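Local structure of hydrogenase expression/formation protein HypE (Desulfovibrio vulgaris subsp. vulgaris, 2Z1U) at residues C94-E99 with D139-N144; D56-D61 with T72-G77; G67-T72 with V111-K116. The protein binds ATP and magnesium ions and takes part in hydrogenase maturation, probably preparing the cyanide ligand of the metal centre as in other HypE proteins. All coordinates share one frame; numbering follows the deposited sequence.

Contact 1. Residues C94-E99 with D139-N144. With ATP (adenosine-5'-triphosphate), chain D.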
loop_
_atom_site.group_PDB
_atom_site.type_symbol
_atom_site.label_atom_id
_atom_site.label_comp_id
_atom_site.label_asym_id
_atom_site.label_seq_id
_atom_site.Cartn_x
_atom_site.Cartn_y
_atom_site.Cartn_z
ATOM N N CYS A 94 6.396 -0.420 0.965
ATOM C CA CYS A 94 6.181 -1.649 0.196
ATOM C C CYS A 94 5.486 -2.717 1.031
ATOM O O CYS A 94 5.871 -2.980 2.154
ATOM C CB CYS A 94 7.486 -2.199 -0.381
ATOM S SG CYS A 94 8.760 -2.464 0.826
ATOM N N GLY A 95 4.465 -3.334 0.459
ATOM C CA GLY A 95 3.736 -4.395 1.116
ATOM C C GLY A 95 3.873 -5.626 0.246
ATOM O O GLY A 95 3.350 -5.662 -0.868
ATOM N N PHE A 96 4.627 -6.606 0.729
ATOM C CA PHE A 96 4.812 -7.878 0.023
ATOM C C PHE A 96 3.732 -8.862 0.433
ATOM O O PHE A 96 3.419 -8.985 1.621
ATOM C CB PHE A 96 6.200 -8.484 0.316
ATOM C CG PHE A 96 7.321 -7.859 -0.473
ATOM C CD1 PHE A 96 7.864 -6.629 -0.090
ATOM C CD2 PHE A 96 7.817 -8.483 -1.608
ATOM C CE1 PHE A 96 8.905 -6.050 -0.822
ATOM C CE2 PHE A 96 8.850 -7.911 -2.348
ATOM C CZ PHE A 96 9.398 -6.699 -1.955
ATOM N N ILE A 97 3.154 -9.537 -0.558
ATOM C CA ILE A 97 2.317 -10.718 -0.319
ATOM C C ILE A 97 2.981 -11.902 -1.023
ATOM O O ILE A 97 3.146 -11.895 -2.240
ATOM C CB ILE A 97 0.855 -10.515 -0.793
ATOM C CG1 ILE A 97 0.239 -9.301 -0.070
ATOM C CG2 ILE A 97 0.019 -11.796 -0.536
ATOM C CD1 ILE A 97 -1.085 -8.797 -0.655
ATOM N N LEU A 98 3.383 -12.905 -0.247
ATOM C CA LEU A 98 4.232 -13.966 -0.777
ATOM C C LEU A 98 3.636 -15.343 -0.570
ATOM O O LEU A 98 2.992 -15.610 0.452
ATOM C CB LEU A 98 5.616 -13.900 -0.131
ATOM C CG LEU A 98 6.418 -12.604 -0.324
ATOM C CD1 LEU A 98 7.555 -12.499 0.704
ATOM C CD2 LEU A 98 6.952 -12.515 -1.743
ATOM N N GLU A 99 3.856 -16.211 -1.554
ATOM C CA GLU A 99 3.404 -17.596 -1.488
ATOM C C GLU A 99 4.445 -18.470 -0.783
ATOM O O GLU A 99 5.629 -18.458 -1.146
ATOM C CB GLU A 99 3.128 -18.131 -2.900
ATOM C CG GLU A 99 2.555 -19.544 -2.906
ATOM C CD GLU A 99 2.237 -20.072 -4.284
ATOM O OE1 GLU A 99 1.356 -20.959 -4.371
ATOM O OE2 GLU A 99 2.861 -19.627 -5.272
ATOM N N ASP A 139 -0.476 -16.475 -6.388
ATOM C CA ASP A 139 0.482 -16.897 -7.407
ATOM C C ASP A 139 1.846 -16.236 -7.200
ATOM O O ASP A 139 2.122 -15.168 -7.762
ATOM C CB ASP A 139 -0.068 -16.633 -8.818
ATOM C CG ASP A 139 0.858 -17.124 -9.922
ATOM O OD1 ASP A 139 1.668 -18.056 -9.705
ATOM O OD2 ASP A 139 0.763 -16.566 -11.023
ATOM N N LYS A 140 2.672 -16.872 -6.361
ATOM C CA LYS A 140 4.079 -16.482 -6.110
ATOM C C LYS A 140 4.255 -15.188 -5.315
ATOM O O LYS A 140 4.845 -15.196 -4.229
ATOM C CB LYS A 140 4.907 -16.387 -7.404
ATOM C CG LYS A 140 4.848 -17.581 -8.339
ATOM C CD LYS A 140 5.855 -17.411 -9.469
ATOM C CE LYS A 140 5.290 -17.866 -10.801
ATOM N NZ LYS A 140 4.518 -19.117 -10.702
ATOM N N MET A 141 3.764 -14.072 -5.856
ATOM C CA MET A 141 4.114 -12.770 -5.286
ATOM C C MET A 141 3.353 -11.600 -5.874
ATOM O O MET A 141 3.332 -11.412 -7.102
ATOM C CB MET A 141 5.610 -12.539 -5.503
ATOM C CG MET A 141 6.142 -11.185 -5.108
ATOM S SD MET A 141 7.864 -11.174 -5.613
ATOM C CE MET A 141 8.265 -9.520 -5.219
ATOM N N PHE A 142 2.768 -10.798 -4.980
ATOM C CA PHE A 142 2.239 -9.489 -5.329
ATOM C C PHE A 142 2.952 -8.451 -4.478
ATOM O O PHE A 142 3.399 -8.748 -3.366
ATOM C CB PHE A 142 0.724 -9.402 -5.075
ATOM C CG PHE A 142 -0.080 -10.500 -5.739
ATOM C CD1 PHE A 142 -1.068 -11.171 -5.029
ATOM C CD2 PHE A 142 0.162 -10.871 -7.059
ATOM C CE1 PHE A 142 -1.806 -12.182 -5.623
ATOM C CE2 PHE A 142 -0.573 -11.884 -7.666
ATOM C CZ PHE A 142 -1.557 -12.536 -6.946
ATOM N N ILE A 143 3.052 -7.227 -4.991
ATOM C CA ILE A 143 3.656 -6.145 -4.222
ATOM C C ILE A 143 2.745 -4.938 -4.334
ATOM O O ILE A 143 2.310 -4.582 -5.441
ATOM C CB ILE A 143 5.067 -5.751 -4.768
ATOM C CG1 ILE A 143 5.958 -6.979 -4.971
ATOM C CG2 ILE A 143 5.752 -4.723 -3.847
ATOM C CD1 ILE A 143 7.332 -6.660 -5.648
ATOM N N ASN A 144 2.445 -4.320 -3.195
ATOM C CA ASN A 144 1.876 -2.994 -3.210
ATOM C C ASN A 144 2.949 -1.975 -2.848
ATOM O O ASN A 144 3.772 -2.203 -1.938
ATOM C CB ASN A 144 0.708 -2.885 -2.224
ATOM C CG ASN A 144 0.116 -1.479 -2.193
ATOM O OD1 ASN A 144 0.670 -0.596 -1.553
ATOM N ND2 ASN A 144 -1.011 -1.275 -2.886
HETATM P PG ATP D . 1.803 -6.826 11.632
HETATM O O1G ATP D . 2.084 -6.756 10.119
HETATM O O2G ATP D . 2.111 -8.180 12.194
HETATM O O3G ATP D . 0.442 -6.285 12.046
HETATM P PB ATP D . 3.374 -4.429 12.154
HETATM O O1B ATP D . 2.758 -4.018 10.801
HETATM O O2B ATP D . 3.226 -3.487 13.309
HETATM O O3B ATP D . 2.856 -5.916 12.450
HETATM P PA ATP D . 5.623 -5.593 10.850
HETATM O O1A ATP D . 5.938 -6.891 11.590
HETATM O O2A ATP D . 4.784 -5.815 9.623
HETATM O O3A ATP D . 4.962 -4.543 11.918
HETATM O "O5'" ATP D . 6.924 -4.774 10.523
HETATM C "C5'" ATP D . 8.035 -4.705 11.428
HETATM C "C4'" ATP D . 9.010 -3.701 10.852
HETATM O "O4'" ATP D . 9.550 -4.288 9.651
HETATM C "C3'" ATP D . 8.342 -2.399 10.442
HETATM O "O3'" ATP D . 9.246 -1.318 10.742
HETATM C "C2'" ATP D . 8.174 -2.505 8.923
HETATM O "O2'" ATP D . 8.288 -1.213 8.323
HETATM C "C1'" ATP D . 9.341 -3.426 8.513
HETATM N N9 ATP D . 9.034 -4.288 7.341
HETATM C C8 ATP D . 8.265 -5.386 7.311
HETATM N N7 ATP D . 8.239 -5.914 6.065
HETATM C C5 ATP D . 8.981 -5.095 5.296
HETATM C C6 ATP D . 9.371 -5.050 3.867
HETATM N N6 ATP D . 8.907 -5.995 3.020
HETATM N N1 ATP D . 10.162 -4.057 3.473
HETATM C C2 ATP D . 10.629 -3.090 4.288
HETATM N N3 ATP D . 10.316 -3.089 5.606
HETATM C C4 ATP D . 9.516 -4.053 6.130
HETATM O O HOH W 1 2.139 -20.416 -7.847
#
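D139 and E99 are joined through a water that donates to D139 OD1 and to E99 OE2. D139 OD1 also holds K140 NZ in a salt bridge, while D139 OD2 turns to R341. The backbone of K140 then uses both its polar atoms on E99: K140 O takes E99 N, and K140 N donates to E99 OE2 over 3.0 Å, arriving 48° out of the carboxylate plane. E99 reaches back because its CG stands anti to the backbone N (chi1 -176°) and the rest of its chain is extended; E99 OE1 is taken by G136 N.

From M141 the segment is a regular antiparallel partner of 94-99, with axes 4.7 Å apart. M141 and L98 form a non-hydrogen-bonded pair whose side chains run side by side, L98 CD2 lying 3.7 Å from M141 CG. The extended M141 chain carries its methyl onward to the F96 ring, meeting it near the ring plane with M141 CE 3.3 Å from F96 CE2. F142 and I97 make a hydrogen-bonded pair, F142 O accepting I97 N at 2.9 Å with an N-H...O angle of 174°. I143 stands beside F96 on the face that carries M141 and L98, its CD1 3.8 Å from F96 CE2. N144 closes the ladder with G95, where G95 N donates to N144 O at 2.7 Å.

On one face of the strand pair F96, M141 and I143 thus pack on helices 70-83 and 104-121, and L98, on the same face, packs on L8 and T130; the other face, with I97, F142 and N144, meets the second subunit. The adenine amino group, ATP N6, sits 3.3 Å from F96 CD1, and C94 SG lies by ATP N1, which is consistent with F96 and C94 lining the adenine side of the nucleotide pocket.

Contact 2. Residues D56-D61 with T72-G77. With MG (magnesium ion), chain B; ATP (adenosine-5'-triphosphate), chain C.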
loop_
_atom_site.group_PDB
_atom_site.type_symbol
_atom_site.label_atom_id
_atom_site.label_comp_id
_atom_site.label_asym_id
_atom_site.label_seq_id
_atom_site.Cartn_x
_atom_site.Cartn_y
_atom_site.Cartn_z
ATOM N N ASP A 56 -0.354 1.560 -5.621
ATOM C CA ASP A 56 -0.612 0.594 -6.691
ATOM C C ASP A 56 -0.141 -0.776 -6.265
ATOM O O ASP A 56 0.911 -0.898 -5.637
ATOM C CB ASP A 56 0.108 1.004 -8.005
ATOM C CG ASP A 56 -0.752 1.891 -8.879
ATOM O OD1 ASP A 56 -1.776 1.381 -9.365
ATOM O OD2 ASP A 56 -0.405 3.070 -9.113
ATOM N N SER A 57 -0.924 -1.806 -6.590
ATOM C CA SER A 57 -0.454 -3.170 -6.413
ATOM C C SER A 57 0.035 -3.676 -7.757
ATOM O O SER A 57 -0.477 -3.270 -8.792
ATOM C CB SER A 57 -1.543 -4.106 -5.900
ATOM O OG SER A 57 -2.059 -3.681 -4.660
ATOM N N TYR A 58 1.003 -4.590 -7.719
ATOM C CA TYR A 58 1.670 -5.102 -8.912
ATOM C C TYR A 58 1.493 -6.612 -8.945
ATOM O O TYR A 58 1.748 -7.302 -7.958
ATOM C CB TYR A 58 3.142 -4.652 -8.935
ATOM C CG TYR A 58 3.223 -3.137 -9.016
ATOM C CD1 TYR A 58 3.177 -2.364 -7.851
ATOM C CD2 TYR A 58 3.266 -2.470 -10.262
ATOM C CE1 TYR A 58 3.204 -0.983 -7.899
ATOM C CE2 TYR A 58 3.277 -1.048 -10.333
ATOM C CZ TYR A 58 3.249 -0.315 -9.134
ATOM O OH TYR A 58 3.294 1.075 -9.118
ATOM N N THR A 59 0.997 -7.107 -10.076
ATOM C CA THR A 59 0.525 -8.490 -10.194
ATOM C C THR A 59 1.074 -9.119 -11.481
ATOM O O THR A 59 0.538 -10.112 -11.970
ATOM C CB THR A 59 -1.036 -8.565 -10.218
ATOM O OG1 THR A 59 -1.524 -7.736 -11.271
ATOM C CG2 THR A 59 -1.649 -8.086 -8.898
ATOM N N VAL A 60 2.148 -8.546 -12.012
ATOM C CA VAL A 60 2.661 -8.934 -13.341
ATOM C C VAL A 60 3.019 -10.427 -13.404
ATOM O O VAL A 60 3.587 -11.007 -12.463
ATOM C CB VAL A 60 3.852 -8.039 -13.790
ATOM C CG1 VAL A 60 5.073 -8.288 -12.923
ATOM C CG2 VAL A 60 4.194 -8.227 -15.290
ATOM N N ASP A 61 2.635 -11.040 -14.512
ATOM C CA ASP A 61 2.953 -12.422 -14.792
ATOM C C ASP A 61 3.468 -12.467 -16.217
ATOM O O ASP A 61 2.726 -12.109 -17.137
ATOM C CB ASP A 61 1.703 -13.288 -14.626
ATOM C CG ASP A 61 1.956 -14.753 -14.937
ATOM O OD1 ASP A 61 1.079 -15.362 -15.583
ATOM O OD2 ASP A 61 3.023 -15.287 -14.556
ATOM N N THR A 72 10.992 -3.755 -10.273
ATOM C CA THR A 72 11.222 -2.596 -11.083
ATOM C C THR A 72 9.864 -1.863 -11.323
ATOM O O THR A 72 9.764 -0.635 -11.162
ATOM C CB THR A 72 11.930 -3.102 -12.362
ATOM O OG1 THR A 72 13.232 -2.519 -12.513
ATOM C CG2 THR A 72 11.099 -3.027 -13.567
ATOM N N LEU A 73 8.826 -2.625 -11.670
ATOM C CA LEU A 73 7.467 -2.068 -11.830
ATOM C C LEU A 73 6.944 -1.426 -10.536
ATOM O O LEU A 73 6.401 -0.303 -10.552
ATOM C CB LEU A 73 6.499 -3.170 -12.296
ATOM C CG LEU A 73 6.010 -3.249 -13.750
ATOM C CD1 LEU A 73 7.009 -2.733 -14.788
ATOM C CD2 LEU A 73 5.431 -4.648 -14.116
ATOM N N ALA A 74 7.124 -2.137 -9.419
ATOM C CA ALA A 74 6.642 -1.680 -8.121
ATOM C C ALA A 74 7.212 -0.296 -7.723
ATOM O O ALA A 74 6.476 0.572 -7.233
ATOM C CB ALA A 74 6.936 -2.722 -7.062
ATOM N N VAL A 75 8.507 -0.087 -7.956
ATOM C CA VAL A 75 9.116 1.230 -7.706
ATOM C C VAL A 75 8.779 2.285 -8.790
ATOM O O VAL A 75 8.222 3.346 -8.469
ATOM C CB VAL A 75 10.638 1.109 -7.445
ATOM C CG1 VAL A 75 11.292 2.472 -7.344
ATOM C CG2 VAL A 75 10.870 0.314 -6.144
ATOM N N HIS A 76 9.123 2.004 -10.052
ATOM C CA HIS A 76 8.910 2.970 -11.147
ATOM C C HIS A 76 7.462 3.443 -11.279
ATOM O O HIS A 76 7.196 4.644 -11.414
ATOM C CB HIS A 76 9.377 2.397 -12.508
ATOM C CG HIS A 76 10.843 2.086 -12.564
ATOM N ND1 HIS A 76 11.373 1.132 -13.408
ATOM C CD2 HIS A 76 11.888 2.590 -11.866
ATOM C CE1 HIS A 76 12.682 1.068 -13.230
ATOM N NE2 HIS A 76 13.015 1.937 -12.294
ATOM N N GLY A 77 6.529 2.503 -11.225
ATOM C CA GLY A 77 5.100 2.830 -11.461
ATOM C C GLY A 77 4.589 3.807 -10.405
ATOM O O GLY A 77 3.813 4.730 -10.707
HETATM MG MG MG B . -3.578 1.979 -10.034
HETATM P PG ATP C . -2.927 1.667 -13.184
HETATM O O1G ATP C . -3.332 1.028 -11.842
HETATM O O2G ATP C . -3.662 1.056 -14.336
HETATM O O3G ATP C . -1.425 1.775 -13.402
HETATM P PB ATP C . -3.389 4.360 -12.175
HETATM O O1B ATP C . -2.823 3.720 -10.890
HETATM O O2B ATP C . -2.760 5.628 -12.666
HETATM O O3B ATP C . -3.449 3.191 -13.269
HETATM P PA ATP C . -6.047 3.650 -11.434
HETATM O O1A ATP C . -6.746 3.179 -12.706
HETATM O O2A ATP C . -5.504 2.513 -10.616
HETATM O O3A ATP C . -4.916 4.758 -11.854
HETATM O "O5'" ATP C . -6.963 4.597 -10.576
HETATM C "C5'" ATP C . -7.851 5.552 -11.174
HETATM C "C4'" ATP C . -8.426 6.382 -10.046
HETATM O "O4'" ATP C . -9.283 5.509 -9.284
HETATM C "C3'" ATP C . -7.363 6.896 -9.090
HETATM O "O3'" ATP C . -7.743 8.220 -8.667
HETATM C "C2'" ATP C . -7.424 5.948 -7.888
HETATM O "O2'" ATP C . -7.103 6.654 -6.687
HETATM C "C1'" ATP C . -8.893 5.481 -7.896
HETATM N N9 ATP C . -9.077 4.090 -7.400
HETATM C C8 ATP C . -8.796 2.949 -8.044
HETATM N N7 ATP C . -9.118 1.881 -7.278
HETATM C C5 ATP C . -9.574 2.378 -6.114
HETATM C C6 ATP C . -10.078 1.806 -4.842
HETATM N N6 ATP C . -10.112 0.465 -4.682
HETATM N N1 ATP C . -10.468 2.653 -3.895
HETATM C C2 ATP C . -10.432 3.994 -4.016
HETATM N N3 ATP C . -9.993 4.573 -5.160
HETATM C C4 ATP C . -9.568 3.814 -6.202
HETATM O O HOH W 2 -3.831 3.106 -8.440
#
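In the helix-on-sheet layer of the N-terminal, PurM-like half of the protein, Y58 at the end of strand 50-58, outermost in the sheet within this chain, lies flat on A74 of helix 70-83. The short strand and helix axes approach to 8.5 Å and run nearly antiparallel, at 161°, and the Y58 ring fills that spacing.

The evidence for a face-on contact is direct: A74 CA stands 3.5 Å from the centroid of the Y58 ring and 14° off its normal, a CH-pi arrangement in which the helix backbone itself is the donor. Y58 CG is anti to its own carbonyl carbon (chi1 -63°), which swings the ring down onto the helix. On the same face, but offset toward the rim, comes the carbonyl of L73, with L73 O 3.2 Å from Y58 CE2; the L73 and A74 CB atoms touch Y58 CD2 and Y58 CD1 respectively.

Farther along the ring, the hydroxyl passes G77, Y58 OH coming within 3.3 Å of G77 C. Its polar partner is the hydroxyl of T78, so the oxygen is satisfied at the helix while the ring rests on its backbone. V60 extends the packing beyond the strand: its side chain crosses that of L73 at about a right angle, V60 CB being 3.8 Å from L73 CD2.

Two residues before Y58, D56 belongs to the ATP site, where D129 of the second subunit also binds the magnesium ion. The triphosphate gives that ion one oxygen from each of its three phosphates, a water adds another, and D56 OD1 coordinates it at 2.0 Å.

Contact 3. Residues G67-T72 with V111-K116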
loop_
_atom_site.group_PDB
_atom_site.type_symbol
_atom_site.label_atom_id
_atom_site.label_comp_id
_atom_site.label_asym_id
_atom_site.label_seq_id
_atom_site.Cartn_x
_atom_site.Cartn_y
_atom_site.Cartn_z
ATOM N N GLY A 67 13.823 -6.268 -19.799
ATOM C CA GLY A 67 13.717 -4.850 -19.454
ATOM C C GLY A 67 13.167 -4.538 -18.074
ATOM O O GLY A 67 13.114 -3.370 -17.679
ATOM N N GLY A 68 12.729 -5.556 -17.336
ATOM C CA GLY A 68 12.293 -5.306 -15.977
ATOM C C GLY A 68 11.852 -6.517 -15.195
ATOM O O GLY A 68 12.101 -7.663 -15.589
ATOM N N ASP A 69 11.194 -6.244 -14.074
ATOM C CA ASP A 69 10.561 -7.264 -13.265
ATOM C C ASP A 69 9.509 -6.612 -12.370
ATOM O O ASP A 69 9.325 -5.388 -12.420
ATOM C CB ASP A 69 11.599 -8.098 -12.476
ATOM C CG ASP A 69 12.490 -7.255 -11.553
ATOM O OD1 ASP A 69 11.964 -6.409 -10.785
ATOM O OD2 ASP A 69 13.722 -7.473 -11.576
ATOM N N ILE A 70 8.810 -7.416 -11.566
ATOM C CA ILE A 70 7.780 -6.884 -10.639
ATOM C C ILE A 70 8.327 -5.834 -9.643
ATOM O O ILE A 70 7.614 -4.910 -9.257
ATOM C CB ILE A 70 7.018 -8.023 -9.912
ATOM C CG1 ILE A 70 5.724 -7.508 -9.263
ATOM C CG2 ILE A 70 7.928 -8.744 -8.902
ATOM C CD1 ILE A 70 4.847 -8.601 -8.712
ATOM N N GLY A 71 9.593 -5.970 -9.255
ATOM C CA GLY A 71 10.236 -5.000 -8.376
ATOM C C GLY A 71 10.517 -3.674 -9.054
ATOM O O GLY A 71 10.317 -2.606 -8.495
ATOM N N THR A 72 10.992 -3.755 -10.273
ATOM C CA THR A 72 11.222 -2.596 -11.083
ATOM C C THR A 72 9.864 -1.863 -11.323
ATOM O O THR A 72 9.764 -0.635 -11.162
ATOM C CB THR A 72 11.930 -3.102 -12.362
ATOM O OG1 THR A 72 13.232 -2.519 -12.513
ATOM C CG2 THR A 72 11.099 -3.027 -13.567
ATOM N N VAL A 111 13.793 -7.893 -4.670
ATOM C CA VAL A 111 14.200 -6.930 -3.648
ATOM C C VAL A 111 15.401 -6.105 -4.131
ATOM O O VAL A 111 15.400 -4.882 -3.995
ATOM C CB VAL A 111 14.494 -7.624 -2.280
ATOM C CG1 VAL A 111 15.163 -6.663 -1.329
ATOM C CG2 VAL A 111 13.191 -8.157 -1.674
ATOM N N ALA A 112 16.413 -6.773 -4.689
ATOM C CA ALA A 112 17.568 -6.090 -5.305
ATOM C C ALA A 112 17.149 -5.077 -6.390
ATOM O O ALA A 112 17.654 -3.949 -6.421
ATOM C CB ALA A 112 18.559 -7.113 -5.878
ATOM N N SER A 113 16.240 -5.484 -7.275
ATOM C CA SER A 113 15.666 -4.582 -8.264
ATOM C C SER A 113 15.004 -3.350 -7.654
ATOM O O SER A 113 15.192 -2.246 -8.155
ATOM C CB SER A 113 14.640 -5.309 -9.138
ATOM O OG SER A 113 15.284 -6.112 -10.108
ATOM N N MET A 114 14.212 -3.538 -6.598
ATOM C CA MET A 114 13.571 -2.410 -5.914
ATOM C C MET A 114 14.563 -1.424 -5.323
ATOM O O MET A 114 14.410 -0.218 -5.514
ATOM C CB MET A 114 12.566 -2.879 -4.850
ATOM C CG MET A 114 11.421 -3.660 -5.441
ATOM S SD MET A 114 10.217 -4.279 -4.269
ATOM C CE MET A 114 9.421 -2.784 -3.692
ATOM N N GLY A 115 15.575 -1.950 -4.615
ATOM C CA GLY A 115 16.642 -1.145 -4.028
ATOM C C GLY A 115 17.315 -0.280 -5.070
ATOM O O GLY A 115 17.427 0.927 -4.898
ATOM N N LYS A 116 17.746 -0.912 -6.158
ATOM C CA LYS A 116 18.387 -0.240 -7.286
ATOM C C LYS A 116 17.501 0.839 -7.933
ATOM O O LYS A 116 17.966 1.949 -8.245
ATOM C CB LYS A 116 18.781 -1.279 -8.341
ATOM C CG LYS A 116 19.816 -0.789 -9.358
ATOM C CD LYS A 116 19.648 -1.511 -10.695
ATOM C CE LYS A 116 20.649 -1.029 -11.740
ATOM N NZ LYS A 116 20.238 -1.512 -13.078
HETATM O O HOH W 3 16.311 -1.992 -10.973
#
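The first turn of helix 70-83 comes up against the middle of helix 104-121 at G71 and M114, whose CA atoms are 4.9 Å apart. Such closeness is possible because G71 presents only its backbone: M114 CG rests 3.4 Å from G71 O and equally close to G71 CA. Beyond CG the M114 chain bends at chi3, turning the thioether end toward C94 and F96 of strand 87-99.

The polar part of the contact centres on D69, the N-cap residue of helix 70-83. Its CG lies between the backbone N and the carbonyl carbon (chi1 58°), which folds the carboxylate back over the helix start. There D69 OD1 accepts T72 N at 2.9 Å with an N-H...O angle of 159°, and also G71 N, though the 119° angle of that second bond marks it as weak. The N-H groups of the first turn that the carboxylate accepts would probably stabilise its negative charge. The other oxygen ties the capped helix to its neighbour: S113 OG, on helix 104-121, donates to the syn lone pair of D69 OD2 over a short 2.5 Å.

Alongside, a water donates to S113 O at 3.0 Å and reaches T72 OG1 by a weak, long bond of 3.5 Å.

In the fold
All three contacts fall within the AIR synthase-related N-terminal region, their centres about 9 to 13 Å apart. Contact 1 pairs the two central strands of a four-stranded sheet; contact 2 lays helix 70-83 on strand 50-58, and contact 3 sets that helix against helix 104-121. Contacts 2 and 3 share T72. Along the chain, contact 2 closes before contact 1 opens, whereas contact 3 alternates with both. I143 O and Y58 N, 2.6 Å apart, probably join contacts 1 and 2 by a hydrogen bond, and V75 CG2 packs on M114 O between contacts 2 and 3. The helices thus back one sheet face, while the other meets the second subunit, which shares both ATP sites with this chain.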